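Local coordinates for protein ADP/ATP-dependent NAD(P)H-hydrate dehydratase (Bacillus subtilis, PDB 3RPZ) that catalyses the ADP- or ATP-dependent dehydration of hydrated NADH and NADPH, turning the damaged cofactors back into usable ones, at residues 252-256 with 257-261; 141-144 with 145-149; 67-70 with 71-75; 12-15 with 16-20; 260-264 with 265-269. All coordinates share one frame; numbering follows the deposited sequence. Where two conformers were deposited one is given.

Contact 1. Residues 252-256 with 257-261; sequences LWTDE and HSAHT
Two first torsions bring Trp253 and His257 together: the indole of Trp253 leaves with CG opposite its own backbone N (chi1 174°), while the imidazole of His257 turns beside its backbone N (chi1 -51°). The two flat groups therefore meet as a face-to-face stack near the C-terminal end of helix 235-256 of this ribokinase-like fold. The centroids of the Trp253 six-membered ring and the His257 ring are 3.8 Å apart, and the planes are inclined by only 10°. Nearer the backbone, CB of His257 sits over the indole's five-membered ring, 3.4 Å from its centroid, as a CH-pi contact. What fixes the rotation of the imidazole is a polar bond at its edge: ND1 of His257 donates to O of Trp253 at 2.7 Å, in the ring plane and onto a carbonyl lone pair. The peptide N of His257 also approaches this oxygen, but only through a weak bond. Alongside, CG2 of Thr254 packs on CB of Ala259 at 3.7 Å. The surroundings belong partly to the second subunit, where Pro272 packs on Trp253 and Arg273 forms a salt bridge with Glu256. Beyond the stack, a type I turn from Ser258 to Thr261 presents one carbonyl to three donors. O of Ser258 takes Thr261 OG1 at 2.8 Å on a lone pair and Thr261 N at 3.0 Å, whereas Trp253 NE1, at 3.1 Å, approaches this oxygen from above the carbonyl plane.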
loop_
_atom_site.group_PDB
_atom_site.type_symbol
_atom_site.label_atom_id
_atom_site.label_comp_id
_atom_site.label_asym_id
_atom_site.label_seq_id
_atom_site.Cartn_x
_atom_site.Cartn_y
_atom_site.Cartn_z
ATOM N N LEU A 252 17.467 -10.449 -11.695
ATOM C CA LEU A 252 16.133 -10.975 -11.991
ATOM C C LEU A 252 15.283 -9.887 -12.579
ATOM O O LEU A 252 14.627 -10.072 -13.603
ATOM C CB LEU A 252 15.436 -11.523 -10.734
ATOM C CG LEU A 252 14.010 -12.082 -10.942
ATOM C CD1 LEU A 252 12.927 -11.018 -11.058
ATOM C CD2 LEU A 252 13.947 -13.032 -12.162
ATOM N N TRP A 253 15.264 -8.720 -11.933
ATOM C CA TRP A 253 14.431 -7.604 -12.411
ATOM C C TRP A 253 14.653 -7.294 -13.836
ATOM O O TRP A 253 13.698 -7.075 -14.606
ATOM C CB TRP A 253 14.786 -6.321 -11.643
ATOM C CG TRP A 253 14.100 -5.024 -12.114
ATOM C CD1 TRP A 253 14.640 -4.008 -12.860
ATOM C CD2 TRP A 253 12.777 -4.633 -11.805
ATOM N NE1 TRP A 253 13.731 -3.013 -13.046
ATOM C CE2 TRP A 253 12.588 -3.345 -12.389
ATOM C CE3 TRP A 253 11.695 -5.237 -11.119
ATOM C CZ2 TRP A 253 11.385 -2.680 -12.271
ATOM C CZ3 TRP A 253 10.557 -4.576 -10.982
ATOM C CH2 TRP A 253 10.390 -3.285 -11.552
ATOM N N THR A 254 15.911 -7.210 -14.240
ATOM C CA THR A 254 16.228 -6.765 -15.589
ATOM C C THR A 254 15.913 -7.777 -16.669
ATOM O O THR A 254 15.956 -7.478 -17.867
ATOM C CB THR A 254 17.666 -6.205 -15.744
ATOM O OG1 THR A 254 18.598 -7.191 -15.237
ATOM C CG2 THR A 254 17.826 -4.947 -14.987
ATOM N N ASP A 255 15.500 -8.976 -16.295
ATOM C CA ASP A 255 15.098 -9.937 -17.320
ATOM C C ASP A 255 13.887 -9.430 -18.095
ATOM O O ASP A 255 13.814 -9.604 -19.284
ATOM C CB ASP A 255 14.709 -11.279 -16.726
ATOM C CG ASP A 255 15.886 -12.106 -16.283
ATOM O OD1 ASP A 255 17.029 -11.805 -16.624
ATOM O OD2 ASP A 255 15.625 -13.080 -15.573
ATOM N N GLU A 256 12.928 -8.834 -17.400
ATOM C CA GLU A 256 11.712 -8.370 -18.045
ATOM C C GLU A 256 11.362 -6.917 -17.783
ATOM O O GLU A 256 10.320 -6.463 -18.263
ATOM C CB GLU A 256 10.541 -9.216 -17.613
ATOM C CG GLU A 256 10.640 -10.647 -18.061
ATOM C CD GLU A 256 9.379 -11.410 -17.686
ATOM O OE1 GLU A 256 9.216 -11.780 -16.500
ATOM O OE2 GLU A 256 8.527 -11.576 -18.567
ATOM N N HIS A 257 12.250 -6.204 -17.114
ATOM C CA HIS A 257 12.012 -4.791 -16.778
ATOM C C HIS A 257 13.246 -3.980 -17.126
ATOM O O HIS A 257 14.380 -4.455 -16.999
ATOM C CB HIS A 257 11.739 -4.589 -15.290
ATOM C CG HIS A 257 10.687 -5.486 -14.712
ATOM N ND1 HIS A 257 10.988 -6.780 -14.295
ATOM C CD2 HIS A 257 9.359 -5.324 -14.531
ATOM C CE1 HIS A 257 9.882 -7.347 -13.837
ATOM N NE2 HIS A 257 8.876 -6.492 -13.964
ATOM N N SER A 258 13.078 -2.717 -17.509
ATOM C CA SER A 258 14.240 -1.864 -17.773
ATOM C C SER A 258 15.024 -1.548 -16.515
ATOM O O SER A 258 14.463 -1.211 -15.465
ATOM C CB SER A 258 13.825 -0.527 -18.443
ATOM O OG SER A 258 14.935 0.372 -18.439
ATOM N N ALA A 259 16.348 -1.582 -16.631
ATOM C CA ALA A 259 17.228 -1.236 -15.558
ATOM C C ALA A 259 17.085 0.207 -15.074
ATOM O O ALA A 259 17.508 0.506 -13.977
ATOM C CB ALA A 259 18.724 -1.487 -15.961
ATOM N N HIS A 260 16.475 1.065 -15.850
ATOM C CA HIS A 260 16.255 2.437 -15.400
ATOM C C HIS A 260 15.150 2.561 -14.409
ATOM O O HIS A 260 14.998 3.645 -13.796
ATOM C CB HIS A 260 15.924 3.299 -16.596
ATOM C CG HIS A 260 17.070 3.477 -17.527
ATOM N ND1 HIS A 260 18.190 4.212 -17.207
ATOM C CD2 HIS A 260 17.264 3.018 -18.781
ATOM C CE1 HIS A 260 19.033 4.183 -18.221
ATOM N NE2 HIS A 260 18.479 3.493 -19.211
ATOM N N THR A 261 14.348 1.512 -14.214
ATOM C CA THR A 261 13.001 1.658 -13.625
ATOM C C THR A 261 12.840 0.966 -12.268
ATOM O O THR A 261 11.766 1.095 -11.685
ATOM C CB THR A 261 11.915 1.166 -14.557
ATOM O OG1 THR A 261 11.992 -0.280 -14.696
ATOM C CG2 THR A 261 12.003 1.787 -15.954
HETATM O O HOH W 1 12.133 -9.516 -14.680
#

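Contact 2. Residues 141-144 with 145-149; sequences PKRE and GPVIL
Arg143 folds back over Gly145 and Val147, and its torsions explain how. CG lies between the backbone N and the carbonyl carbon (chi1 64°), the next torsion is extended, and a bend at chi3 (-56°) swings the guanidinium toward the chain that follows. NH2 of Arg143 thus comes 3.0 Å from O of Gly145, but the angle is poor and the bond is weak. The N of Gly145 lies over one face of the guanidinium, while the carbonyl of Pro146 stands at its edge. Midway along, CD of Arg143 touches CG2 of Val147 at 3.7 Å, the two side chains crossing at about a right angle. The stronger partners of the guanidinium are farther off in sequence: NE donates to the carbonyl of Leu122 and NH1 to that of Cys126, so a single cation ties together several backbone oxygens. Lys142 turns the other way, its chain bent at chi2 (59°), and NZ of Lys142 donates to O of Arg143 at 3.2 Å from above the carbonyl plane. Strand 147-149 then runs parallel between strands 128-130 and 185-188, the entry of a central strand into the sheet of a ribokinase-like alpha/beta fold.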
loop_
_atom_site.group_PDB
_atom_site.type_symbol
_atom_site.label_atom_id
_atom_site.label_comp_id
_atom_site.label_asym_id
_atom_site.label_seq_id
_atom_site.Cartn_x
_atom_site.Cartn_y
_atom_site.Cartn_z
ATOM N N PRO A 141 36.403 -0.102 19.168
ATOM C CA PRO A 141 36.917 -0.784 20.349
ATOM C C PRO A 141 37.036 -2.290 20.140
ATOM O O PRO A 141 36.245 -2.881 19.388
ATOM C CB PRO A 141 35.821 -0.512 21.374
ATOM C CG PRO A 141 34.579 -0.407 20.587
ATOM C CD PRO A 141 34.976 0.257 19.301
ATOM N N LYS A 142 37.965 -2.938 20.848
ATOM C CA LYS A 142 38.014 -4.381 20.799
ATOM C C LYS A 142 36.724 -4.897 21.421
ATOM O O LYS A 142 36.279 -4.397 22.459
ATOM C CB LYS A 142 39.242 -4.907 21.569
ATOM C CG LYS A 142 39.214 -6.423 21.902
ATOM C CD LYS A 142 39.111 -7.349 20.716
ATOM C CE LYS A 142 38.721 -8.794 21.170
ATOM N NZ LYS A 142 38.196 -9.637 20.039
ATOM N N ARG A 143 36.081 -5.849 20.737
ATOM C CA ARG A 143 34.829 -6.461 21.191
ATOM C C ARG A 143 34.750 -7.838 20.520
ATOM O O ARG A 143 35.470 -8.086 19.537
ATOM C CB ARG A 143 33.634 -5.534 20.839
ATOM C CG ARG A 143 33.465 -5.370 19.353
ATOM C CD ARG A 143 32.451 -4.339 18.930
ATOM N NE ARG A 143 31.089 -4.500 19.460
ATOM C CZ ARG A 143 30.092 -5.129 18.822
ATOM N NH1 ARG A 143 28.880 -5.167 19.381
ATOM N NH2 ARG A 143 30.269 -5.748 17.648
ATOM N N GLU A 144 33.830 -8.694 20.942
ATOM C CA GLU A 144 33.803 -10.038 20.347
ATOM C C GLU A 144 33.072 -10.066 18.984
ATOM O O GLU A 144 33.572 -10.703 18.011
ATOM C CB GLU A 144 33.228 -11.061 21.332
ATOM C CG GLU A 144 33.782 -12.486 21.159
ATOM C CD GLU A 144 35.303 -12.530 21.065
ATOM O OE1 GLU A 144 35.984 -11.896 21.903
ATOM O OE2 GLU A 144 35.819 -13.192 20.138
ATOM N N GLY A 145 31.948 -9.373 18.893
ATOM C CA GLY A 145 31.137 -9.426 17.702
ATOM C C GLY A 145 31.729 -8.588 16.583
ATOM O O GLY A 145 32.423 -7.603 16.838
ATOM N N PRO A 146 31.508 -9.011 15.340
ATOM C CA PRO A 146 32.066 -8.248 14.233
ATOM C C PRO A 146 31.398 -6.877 14.092
ATOM O O PRO A 146 30.217 -6.721 14.467
ATOM C CB PRO A 146 31.764 -9.105 12.997
ATOM C CG PRO A 146 30.705 -10.081 13.477
ATOM C CD PRO A 146 30.851 -10.263 14.886
ATOM N N VAL A 147 32.151 -5.926 13.562
ATOM C CA VAL A 147 31.653 -4.634 13.163
ATOM C C VAL A 147 31.726 -4.621 11.649
ATOM O O VAL A 147 32.806 -4.887 11.086
ATOM C CB VAL A 147 32.441 -3.505 13.776
ATOM C CG1 VAL A 147 32.021 -2.149 13.228
ATOM C CG2 VAL A 147 32.349 -3.565 15.333
ATOM N N ILE A 148 30.623 -4.322 10.985
ATOM C CA ILE A 148 30.520 -4.382 9.534
ATOM C C ILE A 148 30.172 -3.012 9.010
ATOM O O ILE A 148 29.090 -2.474 9.298
ATOM C CB ILE A 148 29.441 -5.423 9.115
ATOM C CG1 ILE A 148 29.785 -6.834 9.631
ATOM C CG2 ILE A 148 29.167 -5.401 7.572
ATOM C CD1 ILE A 148 28.512 -7.644 9.978
ATOM N N LEU A 149 31.116 -2.378 8.285
ATOM C CA LEU A 149 30.921 -1.079 7.693
ATOM C C LEU A 149 30.519 -1.245 6.260
ATOM O O LEU A 149 31.132 -2.032 5.539
ATOM C CB LEU A 149 32.241 -0.284 7.774
ATOM C CG LEU A 149 32.936 -0.252 9.151
ATOM C CD1 LEU A 149 34.167 0.655 9.048
ATOM C CD2 LEU A 149 31.984 0.248 10.254
#

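Contact 3. Residues 67-70 with 71-75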
loop_
_atom_site.group_PDB
_atom_site.type_symbol
_atom_site.label_atom_id
_atom_site.label_comp_id
_atom_site.label_asym_id
_atom_site.label_seq_id
_atom_site.Cartn_x
_atom_site.Cartn_y
_atom_site.Cartn_z
ATOM N N GLU A 67 9.470 9.283 16.235
ATOM C CA GLU A 67 8.037 9.168 16.305
ATOM C C GLU A 67 7.346 9.448 15.016
ATOM O O GLU A 67 6.319 8.831 14.706
ATOM C CB GLU A 67 7.343 10.090 17.360
ATOM C CG GLU A 67 7.475 9.652 18.695
ATOM C CD GLU A 67 6.514 10.413 19.549
ATOM O OE1 GLU A 67 6.776 11.630 19.702
ATOM O OE2 GLU A 67 5.484 9.834 19.972
ATOM N N ASN A 68 7.822 10.413 14.253
ATOM C CA ASN A 68 7.154 10.771 13.013
ATOM C C ASN A 68 7.355 9.771 11.918
ATOM O O ASN A 68 6.616 9.780 10.941
ATOM C CB ASN A 68 7.566 12.164 12.530
ATOM C CG ASN A 68 7.262 13.245 13.551
ATOM O OD1 ASN A 68 8.064 14.153 13.744
ATOM N ND2 ASN A 68 6.139 13.120 14.244
ATOM N N VAL A 69 8.374 8.896 12.022
ATOM C CA VAL A 69 8.715 7.906 11.013
ATOM C C VAL A 69 7.913 6.630 11.202
ATOM O O VAL A 69 7.487 6.016 10.253
ATOM C CB VAL A 69 10.218 7.638 10.953
ATOM C CG1 VAL A 69 10.567 6.592 9.943
ATOM C CG2 VAL A 69 10.969 8.978 10.702
ATOM N N ILE A 70 7.672 6.233 12.449
ATOM C CA ILE A 70 6.946 5.022 12.775
ATOM C C ILE A 70 5.692 4.833 11.922
ATOM O O ILE A 70 5.536 3.772 11.316
ATOM C CB ILE A 70 6.653 4.958 14.292
ATOM C CG1 ILE A 70 7.929 4.839 15.103
ATOM C CG2 ILE A 70 5.706 3.778 14.605
ATOM C CD1 ILE A 70 7.710 4.917 16.615
ATOM N N PRO A 71 4.763 5.809 11.892
ATOM C CA PRO A 71 3.518 5.579 11.167
ATOM C C PRO A 71 3.667 5.329 9.673
ATOM O O PRO A 71 2.761 4.800 9.037
ATOM C CB PRO A 71 2.731 6.824 11.432
ATOM C CG PRO A 71 3.727 7.869 11.772
ATOM C CD PRO A 71 4.781 7.153 12.523
ATOM N N LEU A 72 4.804 5.737 9.100
ATOM C CA LEU A 72 5.052 5.585 7.690
ATOM C C LEU A 72 5.534 4.209 7.326
ATOM O O LEU A 72 5.485 3.780 6.149
ATOM C CB LEU A 72 6.075 6.630 7.220
ATOM C CG LEU A 72 5.772 8.011 7.747
ATOM C CD1 LEU A 72 6.830 9.016 7.210
ATOM C CD2 LEU A 72 4.311 8.451 7.474
ATOM N N ILE A 73 6.013 3.448 8.297
ATOM C CA ILE A 73 6.471 2.090 8.130
ATOM C C ILE A 73 5.358 1.048 8.287
ATOM O O ILE A 73 5.247 0.118 7.498
ATOM C CB ILE A 73 7.618 1.773 9.138
ATOM C CG1 ILE A 73 8.783 2.723 8.932
ATOM C CG2 ILE A 73 8.045 0.303 9.018
ATOM C CD1 ILE A 73 9.845 2.708 10.058
ATOM N N VAL A 74 4.550 1.248 9.325
ATOM C CA VAL A 74 3.574 0.254 9.772
ATOM C C VAL A 74 2.705 -0.343 8.664
ATOM O O VAL A 74 2.563 -1.549 8.588
ATOM C CB VAL A 74 2.720 0.772 10.943
ATOM C CG1 VAL A 74 1.659 -0.251 11.357
ATOM C CG2 VAL A 74 3.660 1.065 12.131
ATOM N N PRO A 75 2.064 0.466 7.800
ATOM C CA PRO A 75 1.128 -0.118 6.849
ATOM C C PRO A 75 1.803 -1.036 5.841
ATOM O O PRO A 75 1.167 -1.977 5.315
ATOM C CB PRO A 75 0.519 1.063 6.127
ATOM C CG PRO A 75 0.966 2.246 6.835
ATOM C CD PRO A 75 2.056 1.930 7.772
#
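O of Ile70 takes two backbone donors from the segment 71-75: N of Ile73 at 3.1 Å and, more weakly, N of Val74 at 3.4 Å. One residue earlier, O of Val69 receives N of Leu72 at 2.9 Å. Pro71 has no amide hydrogen to give, and its ring packs instead against the turn before it. CD of Pro71 lies 3.2 Å from O of Glu67, and CG of the same ring faces O of Asn68. CD also comes within 3.4 Å of CB of Ile70, a closeness largely set by the peptide bond that joins the two residues, with the two side chains at about a right angle. These bonds make a short, weakly bonded helix, 70-73, which follows strand 60-65 of the ribokinase-like alpha/beta fold and leads on toward strand 81-84, outermost in the sheet of this chain. Apolar side chains pair along this turn and its flanks. CG1 of Val69, held opposite the backbone N (chi1 178°), meets the end of Ile73 at CD1, 4.0 Å away. On another side of the helix CG2 of Ile70 and CG2 of Val74 approach to 4.2 Å. A second layer packs around these pairs: Tyr82 of strand 81-84 touches Ile70, Ile73 and Val74, while Ala46 and Leu47 of helix 44-54 back Ile73. At the start of the segment, a salt bridge joins Glu67 to Arg84. Outermost come neighbouring subunits: Leu72 of the third subunit packs on Pro71, and Pro71 of the second subunit packs on Leu72.

Contact 4. Residues 12-15 with 16-20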
loop_
_atom_site.group_PDB
_atom_site.type_symbol
_atom_site.label_atom_id
_atom_site.label_comp_id
_atom_site.label_asym_id
_atom_site.label_seq_id
_atom_site.Cartn_x
_atom_site.Cartn_y
_atom_site.Cartn_z
ATOM N N GLU A 12 27.972 -21.226 -6.174
ATOM C CA GLU A 12 28.313 -22.419 -5.459
ATOM C C GLU A 12 28.552 -22.152 -3.955
ATOM O O GLU A 12 28.134 -22.918 -3.122
ATOM C CB GLU A 12 29.541 -23.029 -6.131
ATOM C CG GLU A 12 29.300 -23.538 -7.580
ATOM C CD GLU A 12 29.007 -22.486 -8.702
ATOM O OE1 GLU A 12 29.491 -21.328 -8.702
ATOM O OE2 GLU A 12 28.284 -22.887 -9.648
ATOM N N HIS A 13 29.218 -21.054 -3.637
ATOM C CA HIS A 13 29.463 -20.680 -2.270
ATOM C C HIS A 13 28.153 -20.298 -1.574
ATOM O O HIS A 13 27.956 -20.630 -0.406
ATOM C CB HIS A 13 30.450 -19.518 -2.189
ATOM C CG HIS A 13 31.843 -19.893 -2.569
ATOM N ND1 HIS A 13 32.391 -19.656 -3.808
ATOM C CD2 HIS A 13 32.823 -20.430 -1.814
ATOM C CE1 HIS A 13 33.647 -20.085 -3.803
ATOM N NE2 HIS A 13 33.933 -20.568 -2.623
ATOM N N VAL A 14 27.283 -19.591 -2.260
ATOM C CA VAL A 14 25.966 -19.216 -1.732
ATOM C C VAL A 14 25.148 -20.474 -1.396
ATOM O O VAL A 14 24.648 -20.644 -0.272
ATOM C CB VAL A 14 25.206 -18.328 -2.738
ATOM C CG1 VAL A 14 23.779 -18.044 -2.267
ATOM C CG2 VAL A 14 25.939 -17.007 -2.953
ATOM N N ARG A 15 25.072 -21.382 -2.365
ATOM C CA ARG A 15 24.278 -22.589 -2.166
ATOM C C ARG A 15 24.794 -23.423 -0.989
ATOM O O ARG A 15 24.001 -23.948 -0.219
ATOM C CB ARG A 15 24.235 -23.457 -3.419
ATOM C CG ARG A 15 23.526 -22.910 -4.555
ATOM C CD ARG A 15 23.462 -23.976 -5.667
ATOM N NE ARG A 15 22.750 -23.346 -6.745
ATOM C CZ ARG A 15 21.438 -23.316 -6.836
ATOM N NH1 ARG A 15 20.685 -24.008 -5.961
ATOM N NH2 ARG A 15 20.889 -22.624 -7.828
ATOM N N ALA A 16 26.116 -23.485 -0.838
ATOM C CA ALA A 16 26.740 -24.244 0.216
ATOM C C ALA A 16 26.582 -23.668 1.620
ATOM O O ALA A 16 26.815 -24.395 2.619
ATOM C CB ALA A 16 28.215 -24.399 -0.145
ATOM N N THR A 17 26.283 -22.364 1.711
ATOM C CA THR A 17 26.293 -21.673 2.991
ATOM C C THR A 17 24.942 -21.082 3.454
ATOM O O THR A 17 24.826 -20.704 4.622
ATOM C CB THR A 17 27.337 -20.530 3.019
ATOM O OG1 THR A 17 27.022 -19.567 2.022
ATOM C CG2 THR A 17 28.759 -21.065 2.835
ATOM N N LEU A 18 23.929 -21.032 2.587
ATOM C CA LEU A 18 22.623 -20.526 3.005
ATOM C C LEU A 18 22.067 -21.486 4.044
ATOM O O LEU A 18 22.236 -22.714 3.915
ATOM C CB LEU A 18 21.681 -20.408 1.832
ATOM C CG LEU A 18 21.863 -19.189 0.943
ATOM C CD1 LEU A 18 21.000 -19.325 -0.284
ATOM C CD2 LEU A 18 21.566 -17.901 1.662
ATOM N N PRO A 19 21.417 -20.941 5.081
ATOM C CA PRO A 19 20.937 -21.762 6.192
ATOM C C PRO A 19 19.575 -22.457 5.878
ATOM O O PRO A 19 18.829 -22.010 4.999
ATOM C CB PRO A 19 20.751 -20.741 7.304
ATOM C CG PRO A 19 20.420 -19.481 6.644
ATOM C CD PRO A 19 21.281 -19.512 5.394
ATOM N N GLU A 20 19.309 -23.524 6.636
ATOM C CA GLU A 20 17.961 -24.127 6.688
ATOM C C GLU A 20 17.091 -23.402 7.662
ATOM O O GLU A 20 17.531 -22.515 8.511
ATOM C CB GLU A 20 18.017 -25.628 7.023
ATOM C CG GLU A 20 18.509 -26.475 5.845
ATOM C CD GLU A 20 17.955 -27.920 5.875
ATOM O OE1 GLU A 20 17.764 -28.481 6.990
ATOM O OE2 GLU A 20 17.702 -28.484 4.775
HETATM O O HOH W 2 23.520 -24.611 2.563
#
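The backbone from Glu12 to Leu18 completes the last turn of a helix: Ala16 N bonds to Glu12 O at 3.1 Å, and then O of Val14 takes both Thr17 N (3.1 Å) and Leu18 N (3.0 Å). Around this frame the side chains divide into a polar and an apolar set. Thr17 turns its hydroxyl into the crowded position between its own N and carbonyl carbon (chi1 61°), from which OG1 donates to O of His13 at 2.8 Å, tilted 27° from the carbonyl plane. The hydroxyl is also bonded to Asn241 of helix 235-256, so one small group links two helices. On the apolar side Val14 and Leu18 lie side by side and point the same way. CG1 of Val14, opposite the backbone N (chi1 174°), touches CD1 of Leu18 at 3.6 Å, and the pair rests against Asn241, with Tyr244 adding cover for Val14. His13 stacks on Trp9 and meets the ring of Trp203 edge-to-face, while Arg15 forms a salt bridge with Glu11. A threonine hydroxyl returned to the carbonyl four residues back is a familiar helical motif, here closing the N-terminal helix 11-17 where it packs on helix 235-256.

Contact 5. Residues 260-264 with 265-269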
loop_
_atom_site.group_PDB
_atom_site.type_symbol
_atom_site.label_atom_id
_atom_site.label_comp_id
_atom_site.label_asym_id
_atom_site.label_seq_id
_atom_site.Cartn_x
_atom_site.Cartn_y
_atom_site.Cartn_z
ATOM N N HIS A 260 16.475 1.065 -15.850
ATOM C CA HIS A 260 16.255 2.437 -15.400
ATOM C C HIS A 260 15.150 2.561 -14.409
ATOM O O HIS A 260 14.998 3.645 -13.796
ATOM C CB HIS A 260 15.924 3.299 -16.596
ATOM C CG HIS A 260 17.070 3.477 -17.527
ATOM N ND1 HIS A 260 18.190 4.212 -17.207
ATOM C CD2 HIS A 260 17.264 3.018 -18.781
ATOM C CE1 HIS A 260 19.033 4.183 -18.221
ATOM N NE2 HIS A 260 18.479 3.493 -19.211
ATOM N N THR A 261 14.348 1.512 -14.214
ATOM C CA THR A 261 13.001 1.658 -13.625
ATOM C C THR A 261 12.840 0.966 -12.268
ATOM O O THR A 261 11.766 1.095 -11.685
ATOM C CB THR A 261 11.915 1.166 -14.557
ATOM O OG1 THR A 261 11.992 -0.280 -14.696
ATOM C CG2 THR A 261 12.003 1.787 -15.954
ATOM N N LEU A 262 13.859 0.280 -11.733
ATOM C CA LEU A 262 13.750 -0.414 -10.438
ATOM C C LEU A 262 13.589 0.576 -9.303
ATOM O O LEU A 262 14.263 1.578 -9.265
ATOM C CB LEU A 262 14.977 -1.265 -10.207
ATOM C CG LEU A 262 15.033 -2.062 -8.899
ATOM C CD1 LEU A 262 13.980 -3.149 -8.802
ATOM C CD2 LEU A 262 16.443 -2.673 -8.727
ATOM N N LEU A 263 12.732 0.252 -8.346
ATOM C CA LEU A 263 12.694 0.975 -7.061
ATOM C C LEU A 263 13.226 0.031 -5.996
ATOM O O LEU A 263 12.883 -1.151 -5.975
ATOM C CB LEU A 263 11.267 1.397 -6.749
ATOM C CG LEU A 263 10.631 2.321 -7.780
ATOM C CD1 LEU A 263 9.158 2.598 -7.485
ATOM C CD2 LEU A 263 11.398 3.659 -7.805
ATOM N N ALA A 264 14.024 0.542 -5.069
ATOM C CA ALA A 264 14.721 -0.269 -4.093
ATOM C C ALA A 264 13.824 -1.217 -3.348
ATOM O O ALA A 264 14.228 -2.362 -3.103
ATOM C CB ALA A 264 15.476 0.608 -3.094
ATOM N N HIS A 265 12.637 -0.797 -2.923
ATOM C CA HIS A 265 11.805 -1.729 -2.165
ATOM C C HIS A 265 11.442 -2.957 -2.906
ATOM O O HIS A 265 11.153 -3.991 -2.280
ATOM C CB HIS A 265 10.545 -1.031 -1.639
ATOM C CG HIS A 265 9.543 -0.667 -2.659
ATOM N ND1 HIS A 265 8.488 -1.468 -3.067
ATOM C CD2 HIS A 265 9.436 0.478 -3.366
ATOM C CE1 HIS A 265 7.793 -0.829 -4.003
ATOM N NE2 HIS A 265 8.325 0.368 -4.169
ATOM N N GLU A 266 11.438 -2.906 -4.243
ATOM C CA GLU A 266 11.128 -4.075 -5.034
ATOM C C GLU A 266 12.192 -5.167 -4.926
ATOM O O GLU A 266 11.899 -6.332 -5.098
ATOM C CB GLU A 266 10.923 -3.704 -6.484
ATOM C CG GLU A 266 9.700 -2.798 -6.633
ATOM C CD GLU A 266 9.525 -2.254 -8.035
ATOM O OE1 GLU A 266 10.473 -1.695 -8.592
ATOM O OE2 GLU A 266 8.357 -2.392 -8.579
ATOM N N LEU A 267 13.424 -4.813 -4.566
ATOM C CA LEU A 267 14.441 -5.807 -4.286
ATOM C C LEU A 267 13.996 -6.777 -3.193
ATOM O O LEU A 267 14.161 -8.000 -3.331
ATOM C CB LEU A 267 15.779 -5.162 -3.872
ATOM C CG LEU A 267 16.474 -4.323 -4.909
ATOM C CD1 LEU A 267 17.549 -3.470 -4.241
ATOM C CD2 LEU A 267 17.083 -5.229 -5.987
ATOM N N SER A 268 13.409 -6.251 -2.138
ATOM C CA SER A 268 12.843 -7.038 -1.051
ATOM C C SER A 268 11.666 -7.911 -1.475
ATOM O O SER A 268 11.431 -8.949 -0.910
ATOM C CB SER A 268 12.368 -6.117 0.075
ATOM O OG SER A 268 13.413 -5.386 0.556
ATOM N N ASP A 269 10.899 -7.420 -2.430
ATOM C CA ASP A 269 9.710 -8.099 -2.950
ATOM C C ASP A 269 10.203 -9.298 -3.832
ATOM O O ASP A 269 9.485 -10.302 -3.987
ATOM C CB ASP A 269 8.792 -7.229 -3.893
ATOM C CG ASP A 269 8.044 -5.963 -3.318
ATOM O OD1 ASP A 269 7.802 -5.838 -2.124
ATOM O OD2 ASP A 269 7.635 -5.090 -4.221
#
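OE1 of Glu266 is gripped by two partners: N of Leu263 donates to it at 3.0 Å with an N-H...O angle of 165°, and Arg55 of the second subunit forms a salt bridge with it. The amide meets the carboxylate on its anti side, 23° out of the plane. In return, N of Glu266 donates to O of Leu263 at 2.9 Å, so the two residues hold each other by side chain and backbone. This is the glutamate half of a capping box at the start of helix 264-277; leucine at the first position has no polar side chain to supply the other half. The carboxylate reaches back because CG of Glu266 lies beside its backbone N (chi1 -64°) and the chain beyond is extended. Next in the helix, N of Leu267 bonds to O of Ala264 at 3.0 Å. The leucines close the apolar side: CD2 of Leu262 meets CD2 of Leu267 at 3.8 Å, the side chains crossing at about a right angle. CD1 of Leu262 borders the carboxylate, 3.8 Å from OE1 of Glu266. Thr217 of helix 217-231, a residue of the AMP pocket, touches both Ala264 and Leu267. A carboxylate at the first turn of a helix, bonded to the amide of Leu263 and to Arg55 of the second subunit, is probably kept ionised by both, and its salt bridge ties the helix start to that subunit.

In the fold
Contacts 1 and 5 overlap at His260 and Thr261 and together carry the chain from helix 235-256 into helix 264-277 beside the second subunit. Contact 1 is partly buried and relies on aromatic stacking and a shared carbonyl; contact 5 is buried and relies on a carboxylate with leucine packing. Contact 3, also buried, joins backbone helix bonds to apolar side-chain packing and lies about 20 Å from contact 5, centre to centre. Contacts 2 and 4 belong to the surface, one leading into the central sheet and the other ending the N-terminal helix, and arginine or threonine bonds to backbone carbonyls dominate. Helix 235-256 supplies the first half of contact 1 and also packs against contacts 2, 4 and 5.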